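Local coordinates for serine protease inhibitor (PDB 2PEE), which probably inhibits serine proteases as a member of the serpin family, with an N terminus that traps its metastable native state, at residues Asn5-Ile10 with Asp122-Ile127; Ser154-Met159 with Ala178-Ala183; Val172-Asn177 with Ile322-His327; Asp197-Val202 with Arg364-Ala369; Ala241-Glu246 with Val360-Pro365. The protein carries 1 engineered substitution. All blocks are in the same frame, centred on the assembly; numbering follows the deposited sequence.

Contact 1 (Asn5-Ile10 with Asp122-Ile127); sequences NLMDRI and DFLQII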
# COMPACT_ATOMS: atom_id res chain seq x y z
N ASN A 5 -16.99 -11.83 -14.58
CA ASN A 5 -16.87 -11.78 -13.12
C ASN A 5 -17.56 -12.99 -12.51
O ASN A 5 -18.78 -13.10 -12.57
CB ASN A 5 -17.48 -10.49 -12.54
CG ASN A 5 -16.98 -10.17 -11.14
OD1 ASN A 5 -16.51 -11.05 -10.41
ND2 ASN A 5 -17.08 -8.90 -10.75
N LEU A 6 -16.76 -13.90 -11.96
CA LEU A 6 -17.28 -15.14 -11.40
C LEU A 6 -18.16 -14.87 -10.20
O LEU A 6 -18.99 -15.71 -9.83
CB LEU A 6 -16.13 -16.07 -11.00
CG LEU A 6 -15.23 -16.69 -12.07
CD1 LEU A 6 -14.11 -17.43 -11.38
CD2 LEU A 6 -15.98 -17.62 -12.97
N MET A 7 -17.98 -13.70 -9.60
CA MET A 7 -18.67 -13.34 -8.36
C MET A 7 -20.12 -12.93 -8.57
O MET A 7 -20.91 -12.98 -7.64
CB MET A 7 -17.88 -12.27 -7.59
CG MET A 7 -16.46 -12.68 -7.18
SD MET A 7 -16.47 -14.22 -6.22
CE MET A 7 -17.17 -13.66 -4.68
N ASP A 8 -20.48 -12.56 -9.80
CA ASP A 8 -21.85 -12.16 -10.10
C ASP A 8 -22.86 -13.20 -9.60
O ASP A 8 -23.97 -12.86 -9.18
CB ASP A 8 -22.02 -11.95 -11.60
CG ASP A 8 -21.19 -10.80 -12.13
OD1 ASP A 8 -20.86 -9.87 -11.37
OD2 ASP A 8 -20.87 -10.84 -13.32
N ARG A 9 -22.45 -14.46 -9.65
CA ARG A 9 -23.29 -15.62 -9.35
C ARG A 9 -23.47 -15.80 -7.83
O ARG A 9 -24.48 -16.35 -7.38
CB ARG A 9 -22.61 -16.87 -9.93
CG ARG A 9 -23.52 -18.05 -10.21
CD ARG A 9 -23.83 -18.17 -11.72
N ILE A 10 -22.49 -15.33 -7.07
CA ILE A 10 -22.30 -15.70 -5.68
C ILE A 10 -22.96 -14.71 -4.71
O ILE A 10 -22.80 -13.49 -4.86
CB ILE A 10 -20.76 -15.84 -5.40
CG1 ILE A 10 -20.13 -16.90 -6.32
CG2 ILE A 10 -20.44 -16.10 -3.93
CD1 ILE A 10 -20.56 -18.34 -6.01
N ASP A 122 -16.58 -23.28 -3.14
CA ASP A 122 -16.21 -22.96 -1.75
C ASP A 122 -15.27 -21.76 -1.65
O ASP A 122 -15.50 -20.85 -0.85
CB ASP A 122 -15.57 -24.16 -1.05
CG ASP A 122 -16.58 -25.24 -0.66
OD1 ASP A 122 -17.79 -24.94 -0.54
OD2 ASP A 122 -16.15 -26.39 -0.44
N PHE A 123 -14.21 -21.77 -2.45
CA PHE A 123 -13.28 -20.64 -2.53
C PHE A 123 -14.02 -19.34 -2.82
O PHE A 123 -13.88 -18.36 -2.07
CB PHE A 123 -12.20 -20.88 -3.57
CG PHE A 123 -11.24 -19.71 -3.76
CD1 PHE A 123 -10.29 -19.40 -2.79
CD2 PHE A 123 -11.27 -18.95 -4.93
CE1 PHE A 123 -9.40 -18.36 -2.97
CE2 PHE A 123 -10.38 -17.90 -5.11
CZ PHE A 123 -9.45 -17.60 -4.13
N LEU A 124 -14.82 -19.34 -3.87
CA LEU A 124 -15.56 -18.15 -4.27
C LEU A 124 -16.44 -17.63 -3.13
O LEU A 124 -16.51 -16.43 -2.90
CB LEU A 124 -16.37 -18.40 -5.54
CG LEU A 124 -15.56 -18.69 -6.81
CD1 LEU A 124 -16.47 -18.85 -8.04
CD2 LEU A 124 -14.50 -17.63 -7.07
N GLN A 125 -17.06 -18.55 -2.39
CA GLN A 125 -17.90 -18.18 -1.25
C GLN A 125 -17.09 -17.44 -0.19
O GLN A 125 -17.55 -16.43 0.35
CB GLN A 125 -18.58 -19.42 -0.65
CG GLN A 125 -19.73 -19.10 0.28
CD GLN A 125 -20.84 -18.29 -0.37
OE1 GLN A 125 -21.47 -18.75 -1.30
NE2 GLN A 125 -21.08 -17.09 0.13
N ILE A 126 -15.88 -17.94 0.09
CA ILE A 126 -15.02 -17.30 1.06
C ILE A 126 -14.76 -15.85 0.63
O ILE A 126 -14.86 -14.95 1.48
CB ILE A 126 -13.73 -18.07 1.31
CG1 ILE A 126 -14.04 -19.37 2.04
CG2 ILE A 126 -12.73 -17.24 2.14
CD1 ILE A 126 -12.90 -20.37 2.10
N ILE A 127 -14.47 -15.64 -0.66
CA ILE A 127 -14.25 -14.29 -1.21
C ILE A 127 -15.47 -13.36 -1.01
O ILE A 127 -15.31 -12.18 -0.62
CB ILE A 127 -13.89 -14.32 -2.71
CG1 ILE A 127 -12.67 -15.23 -2.99
CG2 ILE A 127 -13.70 -12.91 -3.24
CD1 ILE A 127 -11.40 -14.95 -2.14

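Contact 2 (Ser154-Met159 with Ala178-Ala183); sequences SKTNGM and AVAFDA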
# COMPACT_ATOMS: atom_id res chain seq x y z
N SER A 154 -11.42 1.99 -13.74
CA SER A 154 -12.76 2.09 -13.19
C SER A 154 -12.69 2.14 -11.68
O SER A 154 -13.28 3.02 -11.05
CB SER A 154 -13.64 0.93 -13.64
OG SER A 154 -14.95 1.06 -13.12
N LYS A 155 -11.93 1.21 -11.10
CA LYS A 155 -11.90 1.09 -9.64
C LYS A 155 -11.14 2.20 -8.94
O LYS A 155 -11.37 2.43 -7.77
CB LYS A 155 -11.37 -0.27 -9.22
CG LYS A 155 -12.35 -1.39 -9.48
CD LYS A 155 -13.05 -1.79 -8.22
CE LYS A 155 -14.07 -2.88 -8.46
NZ LYS A 155 -15.45 -2.35 -8.36
N THR A 156 -10.24 2.90 -9.63
CA THR A 156 -9.51 4.00 -8.99
C THR A 156 -9.97 5.38 -9.49
O THR A 156 -9.26 6.38 -9.30
CB THR A 156 -7.98 3.84 -9.12
OG1 THR A 156 -7.56 4.05 -10.48
CG2 THR A 156 -7.53 2.46 -8.67
N ASN A 157 -11.15 5.42 -10.10
CA ASN A 157 -11.74 6.63 -10.67
C ASN A 157 -10.75 7.42 -11.52
O ASN A 157 -10.66 8.64 -11.42
CB ASN A 157 -12.38 7.52 -9.58
CG ASN A 157 -13.27 6.72 -8.61
OD1 ASN A 157 -12.94 6.57 -7.42
ND2 ASN A 157 -14.39 6.20 -9.11
N GLY A 158 -10.00 6.70 -12.36
CA GLY A 158 -9.02 7.31 -13.25
C GLY A 158 -7.69 7.74 -12.65
O GLY A 158 -6.86 8.34 -13.35
N MET A 159 -7.45 7.45 -11.38
CA MET A 159 -6.16 7.80 -10.78
C MET A 159 -5.06 6.84 -11.19
O MET A 159 -3.88 7.17 -11.09
CB MET A 159 -6.26 7.92 -9.25
CG MET A 159 -6.59 9.34 -8.80
SD MET A 159 -6.65 9.58 -7.00
CE MET A 159 -7.99 8.46 -6.52
N ALA A 178 -4.42 -2.47 -7.13
CA ALA A 178 -4.26 -1.05 -7.41
C ALA A 178 -4.73 -0.27 -6.21
O ALA A 178 -5.79 -0.57 -5.65
CB ALA A 178 -5.02 -0.65 -8.65
N VAL A 179 -3.94 0.71 -5.78
CA VAL A 179 -4.30 1.50 -4.62
C VAL A 179 -4.19 2.98 -4.90
O VAL A 179 -3.20 3.44 -5.46
CB VAL A 179 -3.47 1.15 -3.36
CG1 VAL A 179 -4.15 1.72 -2.12
CG2 VAL A 179 -3.33 -0.35 -3.21
N ALA A 180 -5.21 3.73 -4.48
CA ALA A 180 -5.25 5.16 -4.70
C ALA A 180 -5.84 5.89 -3.51
O ALA A 180 -6.72 5.39 -2.81
CB ALA A 180 -6.05 5.46 -5.93
N PHE A 181 -5.39 7.13 -3.33
CA PHE A 181 -5.75 7.90 -2.15
C PHE A 181 -6.14 9.31 -2.56
O PHE A 181 -5.41 9.98 -3.27
CB PHE A 181 -4.55 7.90 -1.20
CG PHE A 181 -4.83 8.52 0.12
CD1 PHE A 181 -5.84 8.04 0.93
CD2 PHE A 181 -4.06 9.59 0.57
CE1 PHE A 181 -6.09 8.62 2.18
CE2 PHE A 181 -4.30 10.17 1.82
CZ PHE A 181 -5.32 9.67 2.63
N ASP A 182 -7.32 9.75 -2.11
CA ASP A 182 -7.85 11.05 -2.50
C ASP A 182 -8.32 11.78 -1.25
O ASP A 182 -9.41 11.51 -0.75
CB ASP A 182 -9.02 10.85 -3.45
CG ASP A 182 -9.41 12.11 -4.17
OD1 ASP A 182 -8.91 13.21 -3.85
OD2 ASP A 182 -10.25 11.99 -5.09
N ALA A 183 -7.51 12.71 -0.76
CA ALA A 183 -7.72 13.26 0.56
C ALA A 183 -7.22 14.69 0.73
O ALA A 183 -6.30 15.11 0.05
CB ALA A 183 -7.05 12.39 1.57

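Contact 3 (Val172-Asn177 with Ile322-His327); sequences VMYLIN and ISEVLH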
# COMPACT_ATOMS: atom_id res chain seq x y z
N VAL A 172 -1.50 -18.18 -16.39
CA VAL A 172 -2.81 -18.77 -16.06
C VAL A 172 -3.53 -18.01 -14.93
O VAL A 172 -4.73 -18.17 -14.73
CB VAL A 172 -2.72 -20.32 -15.76
CG1 VAL A 172 -2.05 -21.07 -16.89
CG2 VAL A 172 -1.98 -20.62 -14.46
N MET A 173 -2.79 -17.16 -14.20
CA MET A 173 -3.31 -16.56 -12.98
C MET A 173 -2.56 -15.30 -12.59
O MET A 173 -1.33 -15.32 -12.45
CB MET A 173 -3.23 -17.58 -11.85
CG MET A 173 -3.75 -17.13 -10.51
SD MET A 173 -3.53 -18.48 -9.32
CE MET A 173 -4.42 -17.80 -7.92
N TYR A 174 -3.30 -14.19 -12.44
CA TYR A 174 -2.74 -12.94 -11.94
C TYR A 174 -3.46 -12.51 -10.70
O TYR A 174 -4.69 -12.67 -10.59
CB TYR A 174 -2.94 -11.80 -12.93
CG TYR A 174 -2.18 -11.88 -14.20
CD1 TYR A 174 -2.83 -11.71 -15.41
CD2 TYR A 174 -0.81 -12.09 -14.21
CE1 TYR A 174 -2.14 -11.77 -16.60
CE2 TYR A 174 -0.11 -12.15 -15.39
CZ TYR A 174 -0.79 -11.99 -16.59
OH TYR A 174 -0.12 -12.05 -17.78
N LEU A 175 -2.70 -11.93 -9.77
CA LEU A 175 -3.28 -11.12 -8.71
C LEU A 175 -3.05 -9.68 -9.13
O LEU A 175 -1.93 -9.33 -9.47
CB LEU A 175 -2.59 -11.37 -7.38
CG LEU A 175 -3.06 -12.51 -6.49
CD1 LEU A 175 -3.03 -13.89 -7.18
CD2 LEU A 175 -2.17 -12.52 -5.23
N ILE A 176 -4.10 -8.87 -9.11
CA ILE A 176 -3.99 -7.46 -9.45
C ILE A 176 -4.29 -6.60 -8.22
O ILE A 176 -5.34 -6.75 -7.59
CB ILE A 176 -4.92 -7.09 -10.63
CG1 ILE A 176 -4.68 -8.01 -11.85
CG2 ILE A 176 -4.77 -5.62 -11.01
CD1 ILE A 176 -3.28 -7.95 -12.42
N ASN A 177 -3.36 -5.72 -7.87
CA ASN A 177 -3.60 -4.74 -6.83
C ASN A 177 -3.45 -3.34 -7.39
O ASN A 177 -2.44 -3.05 -8.04
CB ASN A 177 -2.56 -4.84 -5.73
CG ASN A 177 -2.35 -6.23 -5.22
OD1 ASN A 177 -1.34 -6.50 -4.56
ND2 ASN A 177 -3.30 -7.13 -5.51
N ILE A 322 0.85 -18.92 -9.73
CA ILE A 322 0.76 -17.46 -9.91
C ILE A 322 1.84 -16.98 -10.85
O ILE A 322 3.02 -17.12 -10.56
CB ILE A 322 0.86 -16.66 -8.60
CG1 ILE A 322 -0.28 -17.03 -7.66
CG2 ILE A 322 0.83 -15.17 -8.90
CD1 ILE A 322 0.01 -16.71 -6.23
N SER A 323 1.42 -16.40 -11.98
CA SER A 323 2.34 -15.89 -12.97
C SER A 323 2.94 -14.57 -12.49
O SER A 323 4.17 -14.41 -12.50
CB SER A 323 1.64 -15.71 -14.31
OG SER A 323 1.06 -16.94 -14.75
N GLU A 324 2.09 -13.65 -12.06
CA GLU A 324 2.52 -12.35 -11.55
C GLU A 324 1.59 -11.85 -10.49
O GLU A 324 0.38 -12.08 -10.56
CB GLU A 324 2.62 -11.32 -12.69
CG GLU A 324 3.72 -11.67 -13.73
CD GLU A 324 3.89 -10.65 -14.84
OE1 GLU A 324 4.38 -11.04 -15.93
OE2 GLU A 324 3.53 -9.47 -14.61
N VAL A 325 2.16 -11.21 -9.48
CA VAL A 325 1.39 -10.38 -8.54
C VAL A 325 1.71 -8.95 -8.94
O VAL A 325 2.79 -8.42 -8.66
CB VAL A 325 1.78 -10.62 -7.09
CG1 VAL A 325 0.92 -9.78 -6.17
CG2 VAL A 325 1.65 -12.08 -6.75
N LEU A 326 0.77 -8.34 -9.65
CA LEU A 326 0.96 -7.05 -10.26
C LEU A 326 0.42 -5.98 -9.32
O LEU A 326 -0.79 -5.86 -9.17
CB LEU A 326 0.21 -7.01 -11.59
CG LEU A 326 0.83 -6.29 -12.78
CD1 LEU A 326 2.30 -6.67 -12.94
CD2 LEU A 326 0.05 -6.68 -14.02
N HIS A 327 1.33 -5.23 -8.71
CA HIS A 327 1.00 -4.24 -7.68
C HIS A 327 1.32 -2.82 -8.16
O HIS A 327 2.48 -2.54 -8.52
CB HIS A 327 1.84 -4.56 -6.45
CG HIS A 327 1.38 -3.88 -5.21
ND1 HIS A 327 1.90 -2.67 -4.79
CD2 HIS A 327 0.45 -4.23 -4.28
CE1 HIS A 327 1.31 -2.30 -3.66
NE2 HIS A 327 0.43 -3.23 -3.33

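Contact 4 (Asp197-Val202 with Arg364-Ala369); sequences DIFTDV and RPFIFA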
# COMPACT_ATOMS: atom_id res chain seq x y z
N ASP A 197 12.95 25.83 -3.28
CA ASP A 197 14.21 25.59 -2.58
C ASP A 197 14.93 24.38 -3.19
O ASP A 197 14.49 23.88 -4.22
CB ASP A 197 13.98 25.40 -1.07
CG ASP A 197 15.20 25.79 -0.24
OD1 ASP A 197 15.17 25.59 1.00
OD2 ASP A 197 16.20 26.30 -0.81
N ILE A 198 16.02 23.92 -2.58
CA ILE A 198 16.84 22.88 -3.25
C ILE A 198 16.77 21.47 -2.65
O ILE A 198 17.30 21.22 -1.57
CB ILE A 198 18.34 23.28 -3.34
CG1 ILE A 198 18.55 24.62 -4.06
CG2 ILE A 198 19.11 22.18 -4.03
CD1 ILE A 198 18.42 24.56 -5.58
N PHE A 199 16.14 20.54 -3.36
CA PHE A 199 16.20 19.14 -2.97
C PHE A 199 17.50 18.53 -3.46
O PHE A 199 17.84 18.64 -4.65
CB PHE A 199 15.02 18.35 -3.52
CG PHE A 199 14.91 16.94 -2.97
CD1 PHE A 199 14.37 16.71 -1.71
CD2 PHE A 199 15.36 15.85 -3.72
CE1 PHE A 199 14.26 15.43 -1.20
CE2 PHE A 199 15.25 14.54 -3.22
CZ PHE A 199 14.71 14.33 -1.96
N THR A 200 18.23 17.89 -2.55
CA THR A 200 19.54 17.32 -2.87
C THR A 200 19.47 15.80 -3.05
O THR A 200 19.69 15.05 -2.10
CB THR A 200 20.57 17.65 -1.77
OG1 THR A 200 20.39 19.02 -1.32
CG2 THR A 200 21.97 17.40 -2.27
N ASP A 201 19.16 15.36 -4.27
CA ASP A 201 18.83 13.95 -4.54
C ASP A 201 19.96 12.97 -4.28
O ASP A 201 21.10 13.35 -4.01
CB ASP A 201 18.26 13.76 -5.96
CG ASP A 201 19.35 13.68 -7.04
OD1 ASP A 201 20.51 14.13 -6.83
OD2 ASP A 201 19.03 13.17 -8.13
N VAL A 202 19.62 11.69 -4.39
CA VAL A 202 20.51 10.58 -4.10
C VAL A 202 21.73 10.58 -5.03
O VAL A 202 22.77 10.01 -4.70
CB VAL A 202 19.74 9.28 -4.23
CG1 VAL A 202 19.81 8.79 -5.66
CG2 VAL A 202 20.25 8.25 -3.25
N ARG A 364 16.59 16.37 1.45
CA ARG A 364 17.37 15.28 0.87
C ARG A 364 16.52 14.02 1.01
O ARG A 364 15.42 14.11 1.57
CB ARG A 364 18.69 15.15 1.64
CG ARG A 364 18.52 15.02 3.14
CD ARG A 364 19.86 15.02 3.88
NE ARG A 364 19.64 15.19 5.31
CZ ARG A 364 19.46 14.19 6.16
NH1 ARG A 364 19.50 12.93 5.74
NH2 ARG A 364 19.23 14.44 7.44
N PRO A 365 17.00 12.85 0.54
CA PRO A 365 16.15 11.64 0.51
C PRO A 365 15.53 11.26 1.86
O PRO A 365 16.16 11.42 2.91
CB PRO A 365 17.10 10.54 0.04
CG PRO A 365 18.11 11.27 -0.78
CD PRO A 365 18.34 12.55 0.00
N PHE A 366 14.29 10.77 1.81
CA PHE A 366 13.52 10.45 3.02
C PHE A 366 12.52 9.34 2.72
O PHE A 366 12.29 9.00 1.56
CB PHE A 366 12.80 11.69 3.57
CG PHE A 366 11.82 12.32 2.60
CD1 PHE A 366 10.46 12.00 2.63
CD2 PHE A 366 12.25 13.27 1.67
CE1 PHE A 366 9.55 12.61 1.75
CE2 PHE A 366 11.36 13.88 0.79
CZ PHE A 366 10.00 13.55 0.82
N ILE A 367 11.94 8.76 3.77
CA ILE A 367 10.89 7.81 3.56
C ILE A 367 9.62 8.39 4.14
O ILE A 367 9.66 9.26 5.01
CB ILE A 367 11.24 6.42 4.11
CG1 ILE A 367 10.98 6.32 5.60
CG2 ILE A 367 12.70 6.06 3.83
CD1 ILE A 367 11.06 4.89 6.11
N PHE A 368 8.47 7.94 3.63
CA PHE A 368 7.20 8.42 4.13
C PHE A 368 6.24 7.24 4.22
O PHE A 368 6.48 6.18 3.63
CB PHE A 368 6.63 9.50 3.21
CG PHE A 368 6.26 9.00 1.85
CD1 PHE A 368 4.93 8.67 1.56
CD2 PHE A 368 7.23 8.84 0.86
CE1 PHE A 368 4.57 8.18 0.29
CE2 PHE A 368 6.88 8.37 -0.42
CZ PHE A 368 5.55 8.04 -0.70
N ALA A 369 5.17 7.43 4.98
CA ALA A 369 4.10 6.46 5.04
C ALA A 369 2.80 7.23 5.16
O ALA A 369 2.79 8.42 5.50
CB ALA A 369 4.26 5.54 6.23

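Contact 5 (Ala241-Glu246 with Val360-Pro365); sequences AILPDE and VKLNRP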
# COMPACT_ATOMS: atom_id res chain seq x y z
N ALA A 241 6.58 11.43 7.76
CA ALA A 241 7.85 11.66 7.05
C ALA A 241 8.98 11.32 7.98
O ALA A 241 9.07 11.87 9.07
CB ALA A 241 7.97 13.12 6.59
N ILE A 242 9.85 10.41 7.55
CA ILE A 242 11.04 10.06 8.31
C ILE A 242 12.31 10.47 7.54
O ILE A 242 12.57 10.02 6.41
CB ILE A 242 11.07 8.55 8.66
CG1 ILE A 242 9.84 8.15 9.51
CG2 ILE A 242 12.37 8.17 9.39
CD1 ILE A 242 9.58 6.62 9.55
N LEU A 243 13.11 11.33 8.16
CA LEU A 243 14.35 11.74 7.54
C LEU A 243 15.51 11.14 8.33
O LEU A 243 15.74 11.51 9.49
CB LEU A 243 14.43 13.25 7.48
CG LEU A 243 15.70 13.89 6.95
CD1 LEU A 243 15.71 13.83 5.46
CD2 LEU A 243 15.74 15.31 7.40
N PRO A 244 16.23 10.17 7.72
CA PRO A 244 17.42 9.58 8.33
C PRO A 244 18.53 10.59 8.49
O PRO A 244 18.57 11.57 7.76
CB PRO A 244 17.85 8.53 7.30
CG PRO A 244 16.64 8.22 6.52
CD PRO A 244 15.93 9.54 6.43
N ASP A 245 19.41 10.35 9.45
CA ASP A 245 20.60 11.18 9.66
C ASP A 245 21.47 11.25 8.41
O ASP A 245 21.47 10.34 7.57
CB ASP A 245 21.42 10.63 10.84
CG ASP A 245 20.79 10.94 12.21
OD1 ASP A 245 19.78 11.69 12.30
OD2 ASP A 245 21.32 10.41 13.21
N GLU A 246 22.22 12.34 8.29
CA GLU A 246 23.07 12.57 7.12
C GLU A 246 24.06 11.45 6.88
O GLU A 246 24.28 11.06 5.73
CB GLU A 246 23.78 13.92 7.20
CG GLU A 246 22.87 15.10 6.88
CD GLU A 246 23.60 16.43 6.88
OE1 GLU A 246 24.63 16.55 6.17
OE2 GLU A 246 23.14 17.36 7.59
N VAL A 360 12.08 20.06 10.77
CA VAL A 360 12.33 19.01 9.80
C VAL A 360 12.23 19.57 8.40
O VAL A 360 11.17 20.00 7.96
CB VAL A 360 11.39 17.81 9.95
CG1 VAL A 360 11.66 16.81 8.85
CG2 VAL A 360 11.56 17.15 11.30
N LYS A 361 13.37 19.59 7.72
CA LYS A 361 13.45 20.04 6.37
C LYS A 361 13.72 18.79 5.56
O LYS A 361 14.73 18.12 5.77
CB LYS A 361 14.58 21.05 6.25
CG LYS A 361 14.63 21.83 4.94
CD LYS A 361 15.54 23.04 5.07
CE LYS A 361 15.73 23.74 3.73
NZ LYS A 361 14.48 24.39 3.27
N LEU A 362 12.80 18.45 4.66
CA LEU A 362 12.96 17.27 3.81
C LEU A 362 13.74 17.69 2.58
O LEU A 362 13.22 17.79 1.47
CB LEU A 362 11.62 16.59 3.52
CG LEU A 362 10.91 16.15 4.80
CD1 LEU A 362 9.48 15.82 4.52
CD2 LEU A 362 11.60 14.98 5.49
N ASN A 363 15.01 17.95 2.87
CA ASN A 363 16.00 18.64 2.04
C ASN A 363 16.73 17.65 1.13
O ASN A 363 17.39 18.04 0.17
CB ASN A 363 17.01 19.30 3.00
CG ASN A 363 17.58 20.58 2.46
OD1 ASN A 363 17.39 20.90 1.28
ND2 ASN A 363 18.28 21.34 3.31
N ARG A 364 16.59 16.37 1.45
CA ARG A 364 17.37 15.28 0.87
C ARG A 364 16.52 14.02 1.01
O ARG A 364 15.42 14.11 1.57
CB ARG A 364 18.69 15.15 1.64
CG ARG A 364 18.52 15.02 3.14
CD ARG A 364 19.86 15.02 3.88
NE ARG A 364 19.64 15.19 5.31
CZ ARG A 364 19.46 14.19 6.16
NH1 ARG A 364 19.50 12.93 5.74
NH2 ARG A 364 19.23 14.44 7.44
N PRO A 365 17.00 12.85 0.54
CA PRO A 365 16.15 11.64 0.51
C PRO A 365 15.53 11.26 1.86
O PRO A 365 16.16 11.42 2.91
CB PRO A 365 17.10 10.54 0.04
CG PRO A 365 18.11 11.27 -0.78
CD PRO A 365 18.34 12.55 0.00

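Contact 1 (Asn5-Ile10 with Asp122-Ile127)
L124 reaches out from helix 121-130 of the serpin fold and is met by L6, M7 and I10 of the N-terminal segment 5-10. The N terminus of this serpin serves to trap the metastable native state, and this apolar patch is one place where it lies against the body of the inhibitor. The two methyl branches of L124 take different partners: CD2 lies 4.0 Å from SD of M7, while CD1 approaches CB of L6 at 4.1 Å. Nearer the helix backbone, CG1 of I10 packs on CB of L124, the two side chains crossing at about a right angle. M7 is bent at both chi2 (-55°) and chi3 (-72°), and this double kink brings its end round to the helix, with CE 3.4 Å from O of L124. The same methyl rests 3.8 Å from CG2 of I127. With an alanine at M7 the sulfur and methyl would be gone, which would probably open a gap between the segment and the L124 and I127 side chains. An Asx turn begins the segment: N of M7 donates to OD1 of N5 (3.1 Å). L6 also touches I135 and K137 of strand 134-138 and P119, and NE2 of Q125 bonds to D129 and to the K11 carbonyl. The far end of that same amide, OE1 of Q125, lies 3.9 Å from CG2 of I10.

Contact 2 (Ser154-Met159 with Ala178-Ala183)
M159 and T156 rest on A178, A180 and D182, so the turn that follows helix 142-155 is seated on strand 173-183 of serpin sheet A. Among the apolar contacts, CE of M159 meets CB of A180 at 3.6 Å and, from the same methyl, CB of D182 at 4.0 Å. M159 runs straight through chi2 (-177°) and bends at chi3 (-62°), which leaves its methyl between those two beta carbons. T156 uses its carbon branch: CG2 lies 4.0 Å from CB of A178, and its CB faces that of A180. The small alanine side chains probably allow the turn to come close to the strand. Contacts with polar atoms across the pair are slight; SD of M159 lies 4.0 Å from the carbonyl O of F181. The turn holds itself with its own hydrogen bonds. N157, with positive phi, is the C-prime residue of a Schellman motif ending the helix, and a type I' turn from T156 to M159 is closed by N of M159 bonding to O of T156 (3.0 Å). OG1 of T156 is bonded to O of V152 and N of I160, which fixes the rotation that offers CG2 to the strand. Strand 173-183 is itself flanked by strands 102-113 and 324-333; its residues V179 and F181 point away from the turn, and both touch F380 of strand 378-384.

Contact 3 (Val172-Asn177 with Ile322-His327)
Y174 and E324 run alongside each other in the same direction on one face of a parallel strand pair; ring and carboxylate planes are 68° apart, with CD2 of Y174 3.8 Å from CB of E324, and E324 is salt-bridged to K288. Beyond them CD1 of I176 packs on CB of L326 at 3.7 Å; Y174 and I176 lie against helix 142-155, L326 against L164. L175 and V325 sit abreast on the opposite face, L175 touching helix 50-61. N177 crosses H327 there, amide and ring planes 89° apart. CG of H327 is anti to the backbone N (chi1 -165°), which brings the CD2 edge of the ring to OD1 of N177, while NE2 bonds to O of S49. N of L326 reaches O of L175 at 2.9 Å, and N of N177 reaches O of L326 almost straight. Serpins insert the cleaved reactive-centre loop between these sheet A strands; direct bonding here fits the native, uninserted state, and insertion would have to part them.

Contact 4 (Asp197-Val202 with Arg364-Ala369)
F199 brings its CE1 and CZ up to the backbone joining R364 to P365, with CE1 3.3 Å from the carbonyl O of R364 and CZ 3.7 Å from N of P365. Its CG is anti to the backbone N (chi1 -171°), which swings the ring from the end of strand 194-200 over to the turn before strand 366-372. The same CE1 reaches the edge of a second ring, lying near the plane of F366 at 3.8 Å from CE2; R364 O sits at that edge as well. P365 is the other touching surface. Its CD rests 3.5 Å from O of T200, and its CG approaches N of V202 at 3.9 Å, so the pyrrolidine packs on the chain as it leaves the strand. Of the R364 side chain, CB alone comes near, 3.9 Å from O of T200, its guanidinium being bonded to the P244 carbonyl. The pair is thus mostly an aromatic and a proline resting on main chain. In serpin terms it joins the end of a sheet C strand (194-200) to the start of a sheet B strand (366-372): strand 206-216 runs beside 194-200, strand 378-384 pairs with 366-372, and V384 touches both F199 and F366.

Contact 5 (Ala241-Glu246 with Val360-Pro365)
The guanidinium of R364 is sandwiched: CD1 of L243 lies over the centre of one face, 3.8 Å above the plane, and CG of E246 sits over the opposite face toward the rim. At the edge, the carbonyl O of P244 takes both terminal nitrogens in the guanidinium plane, NH1 at 2.6 Å and NH2 at 3.0 Å, with the NH2 bond the more bent (131°). This belongs to the serpin sheet B and sheet C region, where strand 237-244 faces the chain leaving strand 358-361, just after the reactive-centre loop. The straight chain of R364 from CG to NE carries the guanidinium out to the P244 carbonyl. The carboxylate of E246 stays apart, OE2 being 4.7 Å from NE of R364, so the opposite charges may attract without pairing. A leucine in place of R364 is likely to leave P244 O without these two donors and E246 CG without the flat group it rests on. CD2 of L243 also lies 3.4 Å from O of K361. L362, centre of an inverse gamma turn, completes the packing with both methyls: CD2 meets CB of L243 at 3.9 Å, and CD1 meets CB of A241 at 3.7 Å.

Contacts 1 and 3 lie on the same side of the chain's centre, contact 1 farther out; contacts 4 and 5 lie across from contact 1, with centres about 45 Å apart between contacts 1 and 4. Contacts 2 and 3 use successive parts of strand 173-183, centres about 19 Å apart, one under the turn after helix 142-155 and one beside strand 324-333. Strand 324-333 runs into the reactive-centre loop and strand 358-361 comes out of it, so segment 322-327 of contact 3 lies before the loop and segment 360-365 of contact 5 after it, the contact centres about 34 Å apart. Contacts 4 and 5 share R364 and P365 and are joined by a salt bridge, OD1 of D197 to NZ of K361 (2.7 Å).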